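Local coordinates for protein HAD family phosphatase (Pseudomonas syringae pv. tomato, PDB 2ODA) that is of uncertain function but belongs to the haloacid dehalogenase superfamily, most of whose hydrolases remove phosphate groups, and is probably related to phosphonoacetaldehyde hydrolase, at residues B[138-141]-B[142-146]. Residues are numbered along the deposited sequence; the frame is centred on the assembly and turned at random.
Sequences CGLS and PSQWQ
Gln144 turns CG anti to its own carbonyl carbon (chi1 -68°) and runs extended from there, a path that carries its amide back past the start of the helix to the backbone of Ser141. Ser141 itself holds OG between its backbone N and carbonyl carbon (chi1 71°), directed at the first turn. The result is a side-chain-to-backbone grip: Ser141 N donates to Gln144 OE1 over 3.0 Å, in the carbonyl plane and on a lone pair, with the N-H nearly straight at 164°. With Ser141 at the N-cap, the glutamine, at N3, supplies the N3-to-N-cap half of a capping box. Ser141 OG lies 3.1 Å from Gln144 N and shares a 3.1 Å hydrogen bond with Ser143 OG, in which either could be the donor. Ser141 O accepts the first helical bond from Trp145 N at 2.8 Å.

A water bridges the loop to the same amide oxygen, donating to Gly139 O and, at 2.7 Å, to Gln144 OE1. Leu140 crosses the Trp145 side chain at about a right angle, its CD1 meeting the indole edge 4.2 Å from Trp145 CE3. Cys138 approaches the Trp145 ring obliquely, its CB 4.0 Å from Trp145 CZ3, and its SG makes a sulfur-aromatic contact. Phe20 meets the indole edge-to-face, and helix 150-167 also touches it through Arg156 and Arg157.

Gln144 OE1 thus takes both a backbone proton and a water proton, which should fix its amide's rotation and tie the incoming loop to helix 142-147 at its N-terminus.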
loop_
_atom_site.group_PDB
_atom_site.type_symbol
_atom_site.label_atom_id
_atom_site.label_comp_id
_atom_site.label_asym_id
_atom_site.label_seq_id
_atom_site.Cartn_x
_atom_site.Cartn_y
_atom_site.Cartn_z
ATOM N N CYS B 138 17.380 -8.250 -20.427
ATOM C CA CYS B 138 18.485 -9.046 -20.960
ATOM C C CYS B 138 17.936 -10.256 -21.745
ATOM O O CYS B 138 18.302 -10.465 -22.895
ATOM C CB CYS B 138 19.425 -9.469 -19.819
ATOM S SG CYS B 138 20.086 -8.041 -18.880
ATOM N N GLY B 139 17.075 -11.048 -21.115
ATOM C CA GLY B 139 16.326 -12.086 -21.807
ATOM C C GLY B 139 17.183 -13.194 -22.409
ATOM O O GLY B 139 16.796 -13.803 -23.404
ATOM N N LEU B 140 18.355 -13.451 -21.829
ATOM C CA LEU B 140 19.199 -14.514 -22.350
ATOM C C LEU B 140 19.322 -15.660 -21.348
ATOM O O LEU B 140 19.490 -15.433 -20.133
ATOM C CB LEU B 140 20.580 -13.978 -22.734
ATOM C CG LEU B 140 20.668 -12.913 -23.836
ATOM C CD1 LEU B 140 22.137 -12.559 -24.040
ATOM C CD2 LEU B 140 20.079 -13.457 -25.109
ATOM N N SER B 141 19.244 -16.889 -21.859
ATOM C CA SER B 141 19.436 -18.065 -21.024
ATOM C C SER B 141 20.846 -18.051 -20.436
ATOM O O SER B 141 21.725 -17.337 -20.965
ATOM C CB SER B 141 19.216 -19.340 -21.873
ATOM O OG SER B 141 20.307 -19.500 -22.785
ATOM N N PRO B 142 21.079 -18.844 -19.370
ATOM C CA PRO B 142 22.447 -18.979 -18.864
ATOM C C PRO B 142 23.466 -19.302 -19.964
ATOM O O PRO B 142 24.513 -18.661 -20.018
ATOM C CB PRO B 142 22.340 -20.126 -17.852
ATOM C CG PRO B 142 20.904 -20.004 -17.340
ATOM C CD PRO B 142 20.115 -19.634 -18.558
ATOM N N SER B 143 23.143 -20.241 -20.858
ATOM C CA SER B 143 24.088 -20.597 -21.923
ATOM C C SER B 143 24.346 -19.422 -22.886
ATOM O O SER B 143 25.501 -19.167 -23.274
ATOM C CB SER B 143 23.645 -21.864 -22.674
ATOM O OG SER B 143 22.418 -21.667 -23.371
ATOM N N GLN B 144 23.287 -18.687 -23.231
ATOM C CA GLN B 144 23.409 -17.532 -24.124
ATOM C C GLN B 144 24.194 -16.390 -23.462
ATOM O O GLN B 144 25.061 -15.757 -24.102
ATOM C CB GLN B 144 22.029 -17.027 -24.553
ATOM C CG GLN B 144 21.279 -17.994 -25.472
ATOM C CD GLN B 144 19.867 -17.537 -25.745
ATOM O OE1 GLN B 144 19.170 -17.047 -24.844
ATOM N NE2 GLN B 144 19.426 -17.691 -27.000
ATOM N N TRP B 145 23.874 -16.127 -22.195
ATOM C CA TRP B 145 24.578 -15.127 -21.395
ATOM C C TRP B 145 26.060 -15.466 -21.285
ATOM O O TRP B 145 26.919 -14.590 -21.424
ATOM C CB TRP B 145 23.943 -15.022 -20.006
ATOM C CG TRP B 145 24.481 -13.890 -19.130
ATOM C CD1 TRP B 145 25.298 -14.016 -18.035
ATOM C CD2 TRP B 145 24.179 -12.489 -19.250
ATOM N NE1 TRP B 145 25.542 -12.770 -17.483
ATOM C CE2 TRP B 145 24.857 -11.823 -18.202
ATOM C CE3 TRP B 145 23.397 -11.729 -20.157
ATOM C CZ2 TRP B 145 24.794 -10.425 -18.034
ATOM C CZ3 TRP B 145 23.338 -10.351 -19.991
ATOM C CH2 TRP B 145 24.037 -9.712 -18.939
ATOM N N GLN B 146 26.351 -16.737 -21.030
ATOM C CA GLN B 146 27.736 -17.184 -20.895
ATOM C C GLN B 146 28.500 -17.198 -22.218
ATOM O O GLN B 146 29.716 -17.072 -22.208
ATOM C CB GLN B 146 27.787 -18.556 -20.212
ATOM C CG GLN B 146 27.623 -18.444 -18.664
ATOM C CD GLN B 146 26.943 -19.655 -18.020
ATOM O OE1 GLN B 146 27.092 -20.787 -18.482
ATOM N NE2 GLN B 146 26.195 -19.413 -16.941
HETATM O O HOH W 1 16.893 -15.775 -25.467
#